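Local coordinates for glycerol dehydrogenase (Bacillus coagulans, PDB 6CSJ), which probably oxidises glycerol and related polyols with NAD+ and, as this double mutant, has acquired D-lactate dehydrogenase activity, at residues F64-L76 with K95-N107. The protein carries 2 engineered substitutions. Numbering follows the deposited sequence.
Sequences FGGECSKPEIERL and KTLDTAKAVGYYN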
loop_
_atom_site.group_PDB
_atom_site.type_symbol
_atom_site.label_atom_id
_atom_site.label_comp_id
_atom_site.label_asym_id
_atom_site.label_seq_id
_atom_site.Cartn_x
_atom_site.Cartn_y
_atom_site.Cartn_z
ATOM N N PHE A 64 -18.677 -5.339 8.923
ATOM C CA PHE A 64 -18.311 -4.071 8.273
ATOM C C PHE A 64 -19.159 -3.894 7.014
ATOM O O PHE A 64 -19.302 -4.825 6.232
ATOM C CB PHE A 64 -16.812 -4.114 7.929
ATOM C CG PHE A 64 -16.288 -2.911 7.187
ATOM C CD1 PHE A 64 -16.451 -1.629 7.691
ATOM C CD2 PHE A 64 -15.576 -3.074 5.995
ATOM C CE1 PHE A 64 -15.940 -0.524 7.007
ATOM C CE2 PHE A 64 -15.070 -1.976 5.308
ATOM C CZ PHE A 64 -15.255 -0.702 5.811
ATOM N N GLY A 65 -19.715 -2.697 6.826
ATOM C CA GLY A 65 -20.556 -2.382 5.668
ATOM C C GLY A 65 -19.824 -2.276 4.334
ATOM O O GLY A 65 -20.461 -2.298 3.280
ATOM N N GLY A 66 -18.498 -2.130 4.369
ATOM C CA GLY A 66 -17.663 -2.157 3.159
ATOM C C GLY A 66 -17.023 -0.827 2.794
ATOM O O GLY A 66 -16.095 -0.791 1.979
ATOM N N GLU A 67 -17.514 0.265 3.390
ATOM C CA GLU A 67 -16.987 1.606 3.134
ATOM C C GLU A 67 -16.394 2.224 4.388
ATOM O O GLU A 67 -17.024 2.205 5.441
ATOM C CB GLU A 67 -18.088 2.521 2.593
ATOM C CG GLU A 67 -17.571 3.849 2.059
ATOM C CD GLU A 67 -16.600 3.656 0.906
ATOM O OE1 GLU A 67 -17.069 3.482 -0.232
ATOM O OE2 GLU A 67 -15.377 3.670 1.148
ATOM N N CYS A 68 -15.180 2.767 4.263
ATOM C CA CYS A 68 -14.539 3.492 5.355
ATOM C C CYS A 68 -15.056 4.918 5.302
ATOM O O CYS A 68 -14.448 5.794 4.677
ATOM C CB CYS A 68 -13.013 3.463 5.240
ATOM S SG CYS A 68 -12.151 4.314 6.587
ATOM N N SER A 69 -16.199 5.128 5.953
ATOM C CA SER A 69 -16.847 6.433 6.043
ATOM C C SER A 69 -16.989 6.851 7.495
ATOM O O SER A 69 -16.852 6.022 8.392
ATOM C CB SER A 69 -18.220 6.369 5.375
ATOM O OG SER A 69 -19.079 5.514 6.110
ATOM N N LYS A 70 -17.269 8.134 7.718
ATOM C CA LYS A 70 -17.481 8.656 9.075
ATOM C C LYS A 70 -18.697 8.038 9.793
ATOM O O LYS A 70 -18.593 7.699 10.975
ATOM C CB LYS A 70 -17.577 10.186 9.071
ATOM C CG LYS A 70 -16.283 10.881 8.672
ATOM C CD LYS A 70 -15.277 10.859 9.811
ATOM C CE LYS A 70 -14.041 11.641 9.426
ATOM N NZ LYS A 70 -13.319 12.260 10.573
ATOM N N PRO A 71 -19.846 7.883 9.088
ATOM C CA PRO A 71 -20.985 7.188 9.718
ATOM C C PRO A 71 -20.684 5.753 10.143
ATOM O O PRO A 71 -21.018 5.356 11.265
ATOM C CB PRO A 71 -22.061 7.217 8.624
ATOM C CG PRO A 71 -21.734 8.440 7.833
ATOM C CD PRO A 71 -20.238 8.512 7.813
ATOM N N GLU A 72 -20.045 4.991 9.258
ATOM C CA GLU A 72 -19.668 3.604 9.559
ATOM C C GLU A 72 -18.609 3.540 10.679
ATOM O O GLU A 72 -18.683 2.663 11.537
ATOM C CB GLU A 72 -19.224 2.884 8.280
ATOM C CG GLU A 72 -18.829 1.411 8.431
ATOM C CD GLU A 72 -19.965 0.465 8.822
ATOM O OE1 GLU A 72 -21.125 0.889 8.930
ATOM O OE2 GLU A 72 -19.686 -0.739 9.019
ATOM N N ILE A 73 -17.662 4.475 10.699
ATOM C CA ILE A 73 -16.690 4.565 11.801
ATOM C C ILE A 73 -17.373 4.882 13.136
ATOM O O ILE A 73 -17.044 4.270 14.158
ATOM C CB ILE A 73 -15.566 5.598 11.504
ATOM C CG1 ILE A 73 -14.664 5.092 10.372
ATOM C CG2 ILE A 73 -14.706 5.884 12.747
ATOM C CD1 ILE A 73 -13.884 6.185 9.663
ATOM N N GLU A 74 -18.312 5.834 13.130
ATOM C CA GLU A 74 -19.053 6.184 14.345
ATOM C C GLU A 74 -19.906 5.009 14.854
ATOM O O GLU A 74 -19.910 4.730 16.056
ATOM C CB GLU A 74 -19.941 7.427 14.135
ATOM C CG GLU A 74 -20.521 8.023 15.435
ATOM C CD GLU A 74 -21.854 8.783 15.231
ATOM O OE1 GLU A 74 -21.902 9.535 14.244
ATOM O OE2 GLU A 74 -22.828 8.614 16.022
ATOM N N ARG A 75 -20.614 4.335 13.944
ATOM C CA ARG A 75 -21.432 3.158 14.287
ATOM C C ARG A 75 -20.595 2.089 15.002
ATOM O O ARG A 75 -20.987 1.579 16.058
ATOM C CB ARG A 75 -22.092 2.585 13.023
ATOM C CG ARG A 75 -23.077 1.439 13.253
ATOM C CD ARG A 75 -23.653 0.917 11.936
ATOM N NE ARG A 75 -22.716 0.042 11.204
ATOM C CZ ARG A 75 -22.456 -1.239 11.503
ATOM N NH1 ARG A 75 -23.046 -1.845 12.538
ATOM N NH2 ARG A 75 -21.583 -1.929 10.771
ATOM N N LEU A 76 -19.429 1.779 14.433
ATOM C CA LEU A 76 -18.529 0.757 14.987
ATOM C C LEU A 76 -17.853 1.187 16.292
ATOM O O LEU A 76 -17.665 0.355 17.183
ATOM C CB LEU A 76 -17.480 0.338 13.950
ATOM C CG LEU A 76 -18.045 -0.356 12.706
ATOM C CD1 LEU A 76 -17.029 -0.375 11.587
ATOM C CD2 LEU A 76 -18.517 -1.767 13.017
ATOM N N LYS A 95 -9.909 -0.663 2.982
ATOM C CA LYS A 95 -11.045 0.029 3.594
ATOM C C LYS A 95 -11.365 -0.515 4.995
ATOM O O LYS A 95 -11.592 0.265 5.928
ATOM C CB LYS A 95 -12.272 -0.018 2.681
ATOM C CG LYS A 95 -12.188 0.901 1.459
ATOM C CD LYS A 95 -13.451 0.732 0.603
ATOM C CE LYS A 95 -13.319 1.322 -0.802
ATOM N NZ LYS A 95 -13.241 2.807 -0.787
ATOM N N THR A 96 -11.345 -1.836 5.152
ATOM C CA THR A 96 -11.534 -2.457 6.473
ATOM C C THR A 96 -10.416 -2.093 7.450
ATOM O O THR A 96 -10.680 -1.751 8.600
ATOM C CB THR A 96 -11.616 -3.997 6.382
ATOM O OG1 THR A 96 -12.650 -4.386 5.460
ATOM C CG2 THR A 96 -11.911 -4.605 7.740
ATOM N N LEU A 97 -9.176 -2.169 6.994
ATOM C CA LEU A 97 -8.013 -1.905 7.854
ATOM C C LEU A 97 -8.015 -0.461 8.325
ATOM O O LEU A 97 -7.814 -0.192 9.500
ATOM C CB LEU A 97 -6.691 -2.217 7.120
ATOM C CG LEU A 97 -6.502 -3.646 6.583
ATOM C CD1 LEU A 97 -5.130 -3.823 5.968
ATOM C CD2 LEU A 97 -6.742 -4.692 7.665
ATOM N N ASP A 98 -8.277 0.460 7.404
ATOM C CA ASP A 98 -8.362 1.890 7.737
ATOM C C ASP A 98 -9.501 2.205 8.711
ATOM O O ASP A 98 -9.344 3.048 9.609
ATOM C CB ASP A 98 -8.484 2.740 6.455
ATOM C CG ASP A 98 -7.178 2.776 5.631
ATOM O OD1 ASP A 98 -6.164 2.158 6.035
ATOM O OD2 ASP A 98 -7.179 3.447 4.577
ATOM N N THR A 99 -10.630 1.521 8.547
ATOM C CA THR A 99 -11.763 1.655 9.469
ATOM C C THR A 99 -11.350 1.247 10.884
ATOM O O THR A 99 -11.639 1.959 11.844
ATOM C CB THR A 99 -12.979 0.835 8.972
ATOM O OG1 THR A 99 -13.388 1.325 7.695
ATOM C CG2 THR A 99 -14.145 0.909 9.930
ATOM N N ALA A 100 -10.655 0.120 11.001
ATOM C CA ALA A 100 -10.142 -0.332 12.294
ATOM C C ALA A 100 -9.161 0.672 12.921
ATOM O O ALA A 100 -9.191 0.898 14.128
ATOM C CB ALA A 100 -9.487 -1.696 12.157
ATOM N N LYS A 101 -8.295 1.269 12.115
ATOM C CA LYS A 101 -7.328 2.251 12.624
ATOM C C LYS A 101 -8.049 3.493 13.157
ATOM O O LYS A 101 -7.718 3.994 14.237
ATOM C CB LYS A 101 -6.331 2.674 11.542
ATOM C CG LYS A 101 -5.426 1.584 10.980
ATOM C CD LYS A 101 -4.428 2.159 9.993
ATOM C CE LYS A 101 -4.182 1.236 8.817
ATOM N NZ LYS A 101 -3.310 1.874 7.778
ATOM N N ALA A 102 -9.025 3.975 12.388
ATOM C CA ALA A 102 -9.885 5.096 12.798
ATOM C C ALA A 102 -10.624 4.809 14.118
ATOM O O ALA A 102 -10.618 5.648 15.029
ATOM C CB ALA A 102 -10.886 5.437 11.695
ATOM N N VAL A 103 -11.224 3.618 14.223
ATOM C CA VAL A 103 -11.918 3.201 15.455
ATOM C C VAL A 103 -10.969 3.189 16.655
ATOM O O VAL A 103 -11.342 3.633 17.738
ATOM C CB VAL A 103 -12.634 1.829 15.298
ATOM C CG1 VAL A 103 -13.103 1.270 16.635
ATOM C CG2 VAL A 103 -13.830 1.959 14.366
ATOM N N GLY A 104 -9.750 2.693 16.467
ATOM C CA GLY A 104 -8.767 2.677 17.549
ATOM C C GLY A 104 -8.354 4.064 17.978
ATOM O O GLY A 104 -8.148 4.316 19.167
ATOM N N TYR A 105 -8.234 4.960 17.003
ATOM C CA TYR A 105 -7.929 6.374 17.255
ATOM C C TYR A 105 -9.044 7.069 18.052
ATOM O O TYR A 105 -8.776 7.644 19.113
ATOM C CB TYR A 105 -7.671 7.103 15.925
ATOM C CG TYR A 105 -7.550 8.604 16.054
ATOM C CD1 TYR A 105 -6.599 9.175 16.912
ATOM C CD2 TYR A 105 -8.367 9.453 15.310
ATOM C CE1 TYR A 105 -6.495 10.549 17.047
ATOM C CE2 TYR A 105 -8.274 10.830 15.443
ATOM C CZ TYR A 105 -7.343 11.372 16.313
ATOM O OH TYR A 105 -7.240 12.733 16.443
ATOM N N TYR A 106 -10.275 6.992 17.554
ATOM C CA TYR A 106 -11.426 7.644 18.220
ATOM C C TYR A 106 -11.738 7.076 19.623
ATOM O O TYR A 106 -11.929 7.851 20.555
ATOM C CB TYR A 106 -12.686 7.644 17.318
ATOM C CG TYR A 106 -12.562 8.553 16.096
ATOM C CD1 TYR A 106 -12.373 9.928 16.233
ATOM C CD2 TYR A 106 -12.632 8.036 14.804
ATOM C CE1 TYR A 106 -12.249 10.759 15.119
ATOM C CE2 TYR A 106 -12.509 8.857 13.682
ATOM C CZ TYR A 106 -12.311 10.217 13.851
ATOM O OH TYR A 106 -12.192 11.030 12.751
ATOM N N ASN A 107 -11.741 5.749 19.780
ATOM C CA ASN A 107 -11.954 5.112 21.097
ATOM C C ASN A 107 -10.679 5.035 21.950
ATOM O O ASN A 107 -10.745 4.560 23.083
ATOM C CB ASN A 107 -12.550 3.697 20.949
ATOM C CG ASN A 107 -13.978 3.697 20.447
ATOM O OD1 ASN A 107 -14.491 4.711 19.984
ATOM N ND2 ASN A 107 -14.628 2.533 20.520
#
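Helix 70-76 crosses helix 95-106 at -56° with 9.5 Å between their axes, I73 lying over V103, while the loop before it runs past the start of the second helix and brings C68 to K95. I73 is the knob of a knobs-into-holes contact, set among T99, A102, V103 and Y106: CD1 rests on A102 CB at 3.7 Å, and CG2 meets CD2 of the Y106 ring at 3.6 Å. One turn on, L76 CD1 packs against T99 CG2, and its CB against V103 CG2. The K70 chain bends at chi2 (-76°), which carries NZ to the edge of the Y106 ring for a 2.7 Å hydrogen bond to Y106 OH; the ammonium also pairs with E139. Both helices belong to the Rossmann-like N-terminal domain of the iron-containing alcohol dehydrogenase family, and F64 lies by the C-terminal end of strand 59-63, an outermost strand of its parallel sheet. With CG anti to N (chi1 177°), the F64 ring reaches T96 and T99, its CE1 3.2 Å from T99 OG1, while G66 N lies over one face. Cutting the ring back to an alanine is likely to open a gap beside T96 and T99 and to take the cover from G66 N. The T99 hydroxyl donates to K95 O at 2.7 Å, and T99 N reaches the same oxygen from the opposite face of its plane. C68 CB packs against this hydroxyl. At the N-terminal end of helix 95-106, K95 NZ meets the syn lone pair of E67 OE2 in a 3.0 Å salt bridge, and K95 also forms a cation-pi contact with Y131.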